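Local coordinates for protein phenol hydroxylase component phL (Pseudomonas stutzeri, PDB 3U52) that probably serves as the beta subunit of a multicomponent phenol hydroxylase, accompanying the diiron-bearing subunit that adds oxygen to phenol, at residues R62-M67 and V208-E213; N106-L111 and L172-S177; L119-V124 and D192-P197. One frame throughout, in Å; residues are numbered along the deposited sequence.

Interaction 1: R62-M67 and V208-E213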
loop_
_atom_site.group_PDB
_atom_site.type_symbol
_atom_site.label_atom_id
_atom_site.label_comp_id
_atom_site.label_asym_id
_atom_site.label_seq_id
_atom_site.Cartn_x
_atom_site.Cartn_y
_atom_site.Cartn_z
ATOM N N ARG D 62 35.572 -20.283 -7.877
ATOM C CA ARG D 62 36.168 -19.480 -6.766
ATOM C C ARG D 62 36.159 -20.246 -5.465
ATOM O O ARG D 62 36.870 -19.881 -4.524
ATOM C CB ARG D 62 35.511 -18.104 -6.550
ATOM C CG ARG D 62 35.900 -17.110 -7.600
ATOM C CD ARG D 62 35.576 -15.601 -7.284
ATOM N NE ARG D 62 36.372 -14.852 -8.240
ATOM C CZ ARG D 62 35.966 -14.521 -9.449
ATOM N NH1 ARG D 62 36.812 -13.871 -10.242
ATOM N NH2 ARG D 62 34.702 -14.784 -9.846
ATOM N N THR D 63 35.350 -21.306 -5.415
ATOM C CA THR D 63 35.412 -22.276 -4.330
ATOM C C THR D 63 35.787 -23.666 -4.855
ATOM O O THR D 63 35.471 -24.008 -5.978
ATOM C CB THR D 63 34.091 -22.332 -3.526
ATOM O OG1 THR D 63 34.255 -23.200 -2.405
ATOM C CG2 THR D 63 32.956 -22.795 -4.348
ATOM N N ALA D 64 36.469 -24.435 -4.023
ATOM C CA ALA D 64 36.819 -25.836 -4.348
ATOM C C ALA D 64 35.613 -26.773 -4.197
ATOM O O ALA D 64 35.573 -27.853 -4.799
ATOM C CB ALA D 64 38.015 -26.316 -3.510
ATOM N N ILE D 65 34.640 -26.367 -3.382
ATOM C CA ILE D 65 33.377 -27.081 -3.265
ATOM C C ILE D 65 32.707 -27.170 -4.622
ATOM O O ILE D 65 32.792 -26.246 -5.410
ATOM C CB ILE D 65 32.441 -26.387 -2.262
ATOM C CG1 ILE D 65 33.021 -26.456 -0.837
ATOM C CG2 ILE D 65 31.071 -27.021 -2.287
ATOM C CD1 ILE D 65 33.022 -27.868 -0.212
ATOM N N ARG D 66 32.067 -28.298 -4.905
ATOM C CA ARG D 66 31.379 -28.520 -6.179
ATOM C C ARG D 66 29.923 -28.895 -5.951
ATOM O O ARG D 66 29.614 -29.669 -5.051
ATOM C CB ARG D 66 32.074 -29.639 -7.005
ATOM C CG ARG D 66 33.485 -29.293 -7.494
ATOM C CD ARG D 66 33.479 -28.160 -8.528
ATOM N NE ARG D 66 34.601 -27.231 -8.298
ATOM C CZ ARG D 66 35.573 -27.047 -9.170
ATOM N NH1 ARG D 66 35.523 -27.704 -10.319
ATOM N NH2 ARG D 66 36.562 -26.209 -8.925
ATOM N N MET D 67 29.042 -28.305 -6.752
ATOM C CA MET D 67 27.602 -28.588 -6.737
ATOM C C MET D 67 27.084 -28.718 -8.139
ATOM O O MET D 67 27.335 -27.842 -8.990
ATOM C CB MET D 67 26.815 -27.468 -6.090
ATOM C CG MET D 67 27.247 -27.185 -4.677
ATOM S SD MET D 67 26.698 -28.371 -3.450
ATOM C CE MET D 67 24.950 -27.914 -3.294
ATOM N N VAL D 208 41.497 -15.243 3.670
ATOM C CA VAL D 208 41.011 -16.507 3.065
ATOM C C VAL D 208 40.485 -16.218 1.654
ATOM O O VAL D 208 39.725 -15.276 1.457
ATOM C CB VAL D 208 39.912 -17.187 3.970
ATOM C CG1 VAL D 208 39.169 -18.368 3.238
ATOM C CG2 VAL D 208 40.515 -17.660 5.261
ATOM N N ASP D 209 40.893 -17.026 0.675
ATOM C CA ASP D 209 40.457 -16.887 -0.729
ATOM C C ASP D 209 39.162 -17.629 -1.071
ATOM O O ASP D 209 38.358 -17.149 -1.877
ATOM C CB ASP D 209 41.526 -17.461 -1.698
ATOM C CG ASP D 209 42.767 -16.568 -1.844
ATOM O OD1 ASP D 209 42.638 -15.313 -1.829
ATOM O OD2 ASP D 209 43.874 -17.144 -1.987
ATOM N N ASP D 210 39.012 -18.840 -0.565
ATOM C CA ASP D 210 37.903 -19.730 -0.932
ATOM C C ASP D 210 36.659 -19.262 -0.196
ATOM O O ASP D 210 36.648 -19.253 1.058
ATOM C CB ASP D 210 38.224 -21.180 -0.512
ATOM C CG ASP D 210 37.212 -22.181 -1.046
ATOM O OD1 ASP D 210 35.998 -21.991 -0.816
ATOM O OD2 ASP D 210 37.610 -23.166 -1.728
ATOM N N TRP D 211 35.608 -18.893 -0.930
ATOM C CA TRP D 211 34.483 -18.249 -0.233
ATOM C C TRP D 211 33.700 -19.248 0.621
ATOM O O TRP D 211 33.161 -18.900 1.697
ATOM C CB TRP D 211 33.592 -17.461 -1.186
ATOM C CG TRP D 211 32.809 -18.257 -2.210
ATOM C CD1 TRP D 211 33.141 -18.437 -3.519
ATOM C CD2 TRP D 211 31.557 -18.947 -2.017
ATOM N NE1 TRP D 211 32.189 -19.211 -4.154
ATOM C CE2 TRP D 211 31.206 -19.540 -3.261
ATOM C CE3 TRP D 211 30.706 -19.125 -0.924
ATOM C CZ2 TRP D 211 29.998 -20.259 -3.459
ATOM C CZ3 TRP D 211 29.503 -19.862 -1.115
ATOM C CH2 TRP D 211 29.188 -20.432 -2.368
ATOM N N PHE D 212 33.597 -20.487 0.173
ATOM C CA PHE D 212 32.910 -21.454 1.027
ATOM C C PHE D 212 33.696 -21.800 2.295
ATOM O O PHE D 212 33.117 -21.863 3.383
ATOM C CB PHE D 212 32.424 -22.718 0.313
ATOM C CG PHE D 212 31.266 -23.357 1.034
ATOM C CD1 PHE D 212 29.962 -23.021 0.684
ATOM C CD2 PHE D 212 31.480 -24.216 2.143
ATOM C CE1 PHE D 212 28.854 -23.578 1.380
ATOM C CE2 PHE D 212 30.400 -24.767 2.858
ATOM C CZ PHE D 212 29.069 -24.466 2.458
ATOM N N GLU D 213 35.018 -21.943 2.156
ATOM C CA GLU D 213 35.881 -22.049 3.338
ATOM C C GLU D 213 35.560 -20.874 4.270
ATOM O O GLU D 213 35.339 -21.061 5.462
ATOM C CB GLU D 213 37.376 -22.045 2.961
ATOM C CG GLU D 213 38.301 -22.314 4.165
ATOM C CD GLU D 213 39.787 -22.195 3.846
ATOM O OE1 GLU D 213 40.578 -22.253 4.828
ATOM O OE2 GLU D 213 40.168 -22.073 2.655
#

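Interaction 2: N106-L111 and L172-S177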
loop_
_atom_site.group_PDB
_atom_site.type_symbol
_atom_site.label_atom_id
_atom_site.label_comp_id
_atom_site.label_asym_id
_atom_site.label_seq_id
_atom_site.Cartn_x
_atom_site.Cartn_y
_atom_site.Cartn_z
ATOM N N ASN D 106 19.252 5.316 33.239
ATOM C CA ASN D 106 20.637 5.234 33.647
ATOM C C ASN D 106 21.021 3.875 34.153
ATOM O O ASN D 106 21.779 3.749 35.111
ATOM C CB ASN D 106 20.955 6.296 34.698
ATOM C CG ASN D 106 20.635 7.674 34.215
ATOM O OD1 ASN D 106 21.090 8.113 33.156
ATOM N ND2 ASN D 106 19.856 8.375 34.990
ATOM N N LEU D 107 20.520 2.851 33.480
ATOM C CA LEU D 107 20.778 1.489 33.897
ATOM C C LEU D 107 22.262 1.098 33.756
ATOM O O LEU D 107 22.758 0.289 34.530
ATOM C CB LEU D 107 19.839 0.518 33.165
ATOM C CG LEU D 107 18.339 0.785 33.425
ATOM C CD1 LEU D 107 17.452 -0.290 32.795
ATOM C CD2 LEU D 107 18.062 0.846 34.938
ATOM N N LEU D 108 22.959 1.696 32.790
ATOM C CA LEU D 108 24.381 1.418 32.557
ATOM C C LEU D 108 25.294 2.405 33.248
ATOM O O LEU D 108 26.330 2.006 33.769
ATOM C CB LEU D 108 24.713 1.406 31.072
ATOM C CG LEU D 108 24.101 0.276 30.239
ATOM C CD1 LEU D 108 24.867 0.165 28.917
ATOM C CD2 LEU D 108 24.099 -1.059 30.968
ATOM N N THR D 109 24.916 3.680 33.256
ATOM C CA THR D 109 25.743 4.711 33.877
ATOM C C THR D 109 25.708 4.630 35.415
ATOM O O THR D 109 26.660 5.041 36.070
ATOM C CB THR D 109 25.378 6.130 33.422
ATOM O OG1 THR D 109 23.987 6.338 33.673
ATOM C CG2 THR D 109 25.644 6.331 31.952
ATOM N N ARG D 110 24.641 4.077 35.988
ATOM C CA ARG D 110 24.597 3.847 37.440
ATOM C C ARG D 110 25.442 2.660 37.946
ATOM O O ARG D 110 25.569 2.468 39.172
ATOM C CB ARG D 110 23.165 3.679 37.933
ATOM C CG ARG D 110 22.722 2.236 37.999
ATOM C CD ARG D 110 21.263 2.229 38.399
ATOM N NE ARG D 110 20.683 0.893 38.484
ATOM C CZ ARG D 110 19.371 0.670 38.516
ATOM N NH1 ARG D 110 18.518 1.695 38.454
ATOM N NH2 ARG D 110 18.914 -0.566 38.591
ATOM N N LEU D 111 25.976 1.849 37.030
ATOM C CA LEU D 111 26.861 0.741 37.418
ATOM C C LEU D 111 28.194 1.312 37.946
ATOM O O LEU D 111 28.592 2.429 37.600
ATOM C CB LEU D 111 27.097 -0.229 36.232
ATOM C CG LEU D 111 26.011 -1.098 35.590
ATOM C CD1 LEU D 111 26.527 -1.742 34.264
ATOM C CD2 LEU D 111 25.507 -2.195 36.520
ATOM N N LEU D 172 28.613 3.872 24.174
ATOM C CA LEU D 172 28.186 5.257 24.134
ATOM C C LEU D 172 27.233 5.589 25.269
ATOM O O LEU D 172 27.215 6.722 25.762
ATOM C CB LEU D 172 27.545 5.604 22.783
ATOM C CG LEU D 172 28.585 5.731 21.673
ATOM C CD1 LEU D 172 27.939 5.996 20.305
ATOM C CD2 LEU D 172 29.645 6.835 21.993
ATOM N N MET D 173 26.438 4.608 25.671
ATOM C CA MET D 173 25.564 4.791 26.797
ATOM C C MET D 173 26.419 4.971 28.034
ATOM O O MET D 173 26.173 5.867 28.807
ATOM C CB MET D 173 24.637 3.582 26.972
ATOM C CG MET D 173 23.402 3.961 27.714
ATOM S SD MET D 173 22.238 2.626 27.892
ATOM C CE MET D 173 21.916 2.209 26.177
ATOM N N ILE D 174 27.434 4.117 28.210
ATOM C CA ILE D 174 28.325 4.175 29.374
ATOM C C ILE D 174 29.115 5.468 29.483
ATOM O O ILE D 174 29.320 5.950 30.607
ATOM C CB ILE D 174 29.299 2.976 29.397
ATOM C CG1 ILE D 174 28.532 1.698 29.712
ATOM C CG2 ILE D 174 30.454 3.228 30.385
ATOM C CD1 ILE D 174 29.301 0.411 29.480
ATOM N N ASP D 175 29.548 6.049 28.351
ATOM C CA ASP D 175 30.276 7.327 28.385
ATOM C C ASP D 175 29.440 8.589 28.169
ATOM O O ASP D 175 29.997 9.695 28.080
ATOM C CB ASP D 175 31.486 7.338 27.435
ATOM C CG ASP D 175 31.099 7.328 25.939
ATOM O OD1 ASP D 175 30.080 7.945 25.531
ATOM O OD2 ASP D 175 31.852 6.717 25.151
ATOM N N GLY D 176 28.127 8.423 28.041
ATOM C CA GLY D 176 27.261 9.555 27.864
ATOM C C GLY D 176 27.404 10.226 26.516
ATOM O O GLY D 176 27.307 11.449 26.420
ATOM N N SER D 177 27.636 9.421 25.478
ATOM C CA SER D 177 27.630 9.876 24.076
ATOM C C SER D 177 28.834 10.785 23.722
ATOM O O SER D 177 28.754 11.723 22.915
ATOM C CB SER D 177 26.279 10.493 23.717
ATOM O OG SER D 177 26.195 10.662 22.323
#

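Interaction 3: L119-V124 and D192-P197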
loop_
_atom_site.group_PDB
_atom_site.type_symbol
_atom_site.label_atom_id
_atom_site.label_comp_id
_atom_site.label_asym_id
_atom_site.label_seq_id
_atom_site.Cartn_x
_atom_site.Cartn_y
_atom_site.Cartn_z
ATOM N N LEU D 119 32.424 -4.531 31.044
ATOM C CA LEU D 119 31.677 -4.509 29.770
ATOM C C LEU D 119 32.523 -4.017 28.619
ATOM O O LEU D 119 32.463 -4.562 27.519
ATOM C CB LEU D 119 30.429 -3.649 29.886
ATOM C CG LEU D 119 29.358 -4.127 30.870
ATOM C CD1 LEU D 119 28.200 -3.166 30.857
ATOM C CD2 LEU D 119 28.878 -5.561 30.569
ATOM N N LEU D 120 33.305 -2.977 28.877
ATOM C CA LEU D 120 34.192 -2.417 27.868
ATOM C C LEU D 120 35.268 -3.417 27.453
ATOM O O LEU D 120 35.811 -3.346 26.338
ATOM C CB LEU D 120 34.836 -1.147 28.391
ATOM C CG LEU D 120 33.867 0.000 28.632
ATOM C CD1 LEU D 120 34.625 1.300 28.963
ATOM C CD2 LEU D 120 32.941 0.154 27.395
ATOM N N ARG D 121 35.579 -4.339 28.364
ATOM C CA ARG D 121 36.675 -5.291 28.171
ATOM C C ARG D 121 36.194 -6.646 27.656
ATOM O O ARG D 121 36.897 -7.285 26.860
ATOM C CB ARG D 121 37.509 -5.463 29.470
ATOM C CG ARG D 121 38.622 -6.501 29.359
ATOM C CD ARG D 121 39.556 -6.488 30.583
ATOM N NE ARG D 121 40.742 -7.314 30.345
ATOM C CZ ARG D 121 40.950 -8.532 30.846
ATOM N NH1 ARG D 121 40.068 -9.106 31.673
ATOM N NH2 ARG D 121 42.078 -9.165 30.540
ATOM N N LEU D 122 35.017 -7.087 28.095
ATOM C CA LEU D 122 34.569 -8.436 27.746
ATOM C C LEU D 122 33.547 -8.464 26.601
ATOM O O LEU D 122 33.526 -9.414 25.830
ATOM C CB LEU D 122 33.986 -9.127 28.977
ATOM C CG LEU D 122 34.995 -9.245 30.128
ATOM C CD1 LEU D 122 34.315 -9.851 31.350
ATOM C CD2 LEU D 122 36.199 -10.084 29.680
ATOM N N LEU D 123 32.740 -7.411 26.503
ATOM C CA LEU D 123 31.582 -7.353 25.576
ATOM C C LEU D 123 31.806 -6.407 24.403
ATOM O O LEU D 123 31.721 -6.808 23.245
ATOM C CB LEU D 123 30.291 -6.960 26.334
ATOM C CG LEU D 123 29.007 -6.973 25.467
ATOM C CD1 LEU D 123 28.771 -8.386 24.941
ATOM C CD2 LEU D 123 27.828 -6.493 26.263
ATOM N N VAL D 124 32.105 -5.151 24.681
ATOM C CA VAL D 124 32.158 -4.169 23.608
ATOM C C VAL D 124 33.163 -4.491 22.475
ATOM O O VAL D 124 32.838 -4.224 21.310
ATOM C CB VAL D 124 32.231 -2.692 24.154
ATOM C CG1 VAL D 124 32.425 -1.701 23.041
ATOM C CG2 VAL D 124 30.934 -2.374 24.961
ATOM N N ASP D 192 45.313 -5.544 24.826
ATOM C CA ASP D 192 45.115 -6.526 25.894
ATOM C C ASP D 192 45.405 -7.920 25.358
ATOM O O ASP D 192 44.840 -8.344 24.352
ATOM C CB ASP D 192 43.694 -6.472 26.479
ATOM C CG ASP D 192 43.534 -7.339 27.739
ATOM O OD1 ASP D 192 44.083 -8.463 27.816
ATOM O OD2 ASP D 192 42.849 -6.888 28.677
ATOM N N GLU D 193 46.261 -8.660 26.059
ATOM C CA GLU D 193 46.631 -10.005 25.623
ATOM C C GLU D 193 45.422 -10.943 25.475
ATOM O O GLU D 193 45.446 -11.835 24.656
ATOM C CB GLU D 193 47.713 -10.601 26.558
ATOM C CG GLU D 193 47.243 -10.698 28.035
ATOM C CD GLU D 193 48.305 -11.307 28.968
ATOM O OE1 GLU D 193 48.137 -12.496 29.364
ATOM O OE2 GLU D 193 49.302 -10.598 29.281
ATOM N N MET D 194 44.382 -10.719 26.268
ATOM C CA MET D 194 43.140 -11.490 26.248
ATOM C C MET D 194 42.516 -11.495 24.847
ATOM O O MET D 194 41.965 -12.528 24.432
ATOM C CB MET D 194 42.141 -10.839 27.201
ATOM C CG MET D 194 41.021 -11.750 27.745
ATOM S SD MET D 194 39.562 -10.732 28.171
ATOM C CE MET D 194 38.788 -10.796 26.572
ATOM N N TRP D 195 42.586 -10.357 24.125
ATOM C CA TRP D 195 41.966 -10.246 22.786
ATOM C C TRP D 195 42.856 -10.675 21.643
ATOM O O TRP D 195 42.381 -10.757 20.489
ATOM C CB TRP D 195 41.420 -8.823 22.512
ATOM C CG TRP D 195 40.233 -8.603 23.320
ATOM C CD1 TRP D 195 40.165 -7.955 24.514
ATOM C CD2 TRP D 195 38.918 -9.121 23.056
ATOM N NE1 TRP D 195 38.856 -8.007 25.007
ATOM C CE2 TRP D 195 38.086 -8.733 24.136
ATOM C CE3 TRP D 195 38.364 -9.870 22.006
ATOM C CZ2 TRP D 195 36.725 -9.083 24.204
ATOM C CZ3 TRP D 195 37.015 -10.211 22.063
ATOM C CH2 TRP D 195 36.207 -9.802 23.153
ATOM N N GLN D 196 44.153 -10.892 21.909
ATOM C CA GLN D 196 45.068 -11.084 20.769
ATOM C C GLN D 196 44.816 -12.349 19.952
ATOM O O GLN D 196 44.889 -12.300 18.734
ATOM C CB GLN D 196 46.554 -10.856 21.121
ATOM C CG GLN D 196 46.811 -9.442 21.627
ATOM C CD GLN D 196 45.980 -8.362 20.886
ATOM O OE1 GLN D 196 46.162 -8.120 19.693
ATOM N NE2 GLN D 196 45.087 -7.697 21.621
ATOM N N PRO D 197 44.503 -13.484 20.598
ATOM C CA PRO D 197 44.174 -14.654 19.783
ATOM C C PRO D 197 42.941 -14.399 18.880
ATOM O O PRO D 197 42.897 -14.861 17.728
ATOM C CB PRO D 197 43.857 -15.717 20.819
ATOM C CG PRO D 197 44.738 -15.313 22.027
ATOM C CD PRO D 197 44.558 -13.812 22.029
#

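Interaction 1: R62-M67 and V208-E213
T63 and A64 meet the carboxylate of D210, the N-cap residue of helix 211-240, so that one aspartate both starts a helix and holds a distant loop against it. The hydroxyl T63 OG1 donates to D210 OD1 over 2.7 Å, and the amide A64 N reaches D210 OD2 at 2.9 Å, with an N-H...acceptor angle of 167°. Both donors come from the syn side and somewhat out of the carboxylate plane, giving each oxygen a loop donor of its own.

The rest of T63 lies on W211. Its CB sits over one face of the indole, 4.0 Å from the centroid of the five-membered ring, a CH-pi contact, while CG2 lies 3.7 Å from W211 NE1. The two branches divide the work because OG1 is anti to the backbone N (chi1 -174°): the hydroxyl is delivered to the cap and the methyl is left for the ring. At the indole edge, close to its plane, R62 CB approaches W211 CD1 at 3.9 Å; the extended chain then leads its guanidinium away, to D52 and the carbonyl of T56. Further along the loop, I65 CG1 packs on F212 CB.

Around this shell, W70 meets the indole of W211 with the planes at about 45°, and helix 251-274 brings V271 against both I65 and F212. What turns D210 from a loop acceptor into a cap is its second bond at OD1, where E213 N arrives from above the carboxylate plane at 3.1 Å.

Interaction 2: N106-L111 and L172-S177
L108 meets M173 and I174 where a turn-forming loop is laid against the last turn of helix 147-175, a case of a loop packed on a helix end without any hydrogen bond between the two segments. The tight part is apolar, with L108 and M173 buried and I174 partly exposed. L108 CD1 touches M173 SD at 3.7 Å, and the leucine and methionine side chains cross at about a right angle, so that the isobutyl group lies across the thioether. The extended start of the M173 chain carries SD out to L108 CD1 before the turn at the last torsion (chi3 -59°). The same L108 CD1, with CB, also meets I174 CG1, each at 4.1 Å. The leucine thus spans two consecutive residues of the helix, and V246 and L249 of helix 246-249 also pack on it.

T109 lies at the partly exposed margin and touches through a single methyl, although that methyl comes close: CG2, rather than the hydroxyl, is within 3.2 Å of M173 O and stays 3.9 Å from I174 O. This follows from chi1 of 55°, which puts CG2 anti to the carbonyl carbon. A carbon facing a carbonyl gives no strong bond, and M173 O instead accepts a weak one from G176 N in its own segment.

Both segments also make backbone bonds of their own. L108 to L111 form a type I beta turn, and S177 N returns to L172 O at 2.7 Å. N106 and G176, each with positive phi, end helices 81-105 and 147-175 in the same manner. The contact sets the loop that follows one Schellman-ended helix, 81-105, against the Schellman-ended last turn of another, 147-175, in this all-helical fold.

Interaction 3: L119-V124 and D192-P197
R121 lies crosswise to D192, and its guanidinium grips the carboxylate side-on. CG of R121 is anti to the backbone N (chi1 177°) and the chain runs extended to NE, which carries the guanidinium out to D192. NE reaches D192 OD2 at 2.7 Å and NH2 reaches the same atom at 3.0 Å, nearly in the guanidinium plane, although the two flat groups are turned 31° apart; NH2 also makes a weak bond to OD1. D192 OD1 turns to its own segment and accepts from M194 N, an Asx turn that fixes the carboxylate. Over the centre of one guanidinium face sits M194 SD, which also touches L122 CD2. A methionine in place of R121, with no guanidinium, would probably leave the D192 carboxylate without its charged mate and M194 SD without the flat surface it rests on.

W195 turns its indole edge to the end of helix 113-122. NE1 donates to R121 O at 2.8 Å, in the ring plane but bent to 140°. L122 O also lies at that edge, buried and with no hydrogen-bonding partner in the model.

Helix 276-302 lies alongside, its L300 packing on L122, M194 and W195, while Y188 of helix 180-191 rests on R121.

The three contacts illustrate how helix ends and loops of one helical fold are joined. Interactions 2 and 3 are neighbours, their centres about 19 Å apart, and touch directly: I174 CD1 lies 4.0 Å from L119 CD1, and L111 CD1 packs on the same leucine methyl at 4.1 Å. Their segments alternate along the chain. Both are nested inside the loop closed by interaction 1, whose centre is about 44 Å from that of interaction 2, across the chain's centre, and about 31 Å from that of interaction 3. Xenon occupies a pocket of Y227, D232 and Y257; the first two belong to helix 211-240, whose N-cap D210 lies in interaction 1. In interaction 3, the W195 side chain is about 14 Å from a bound xenon.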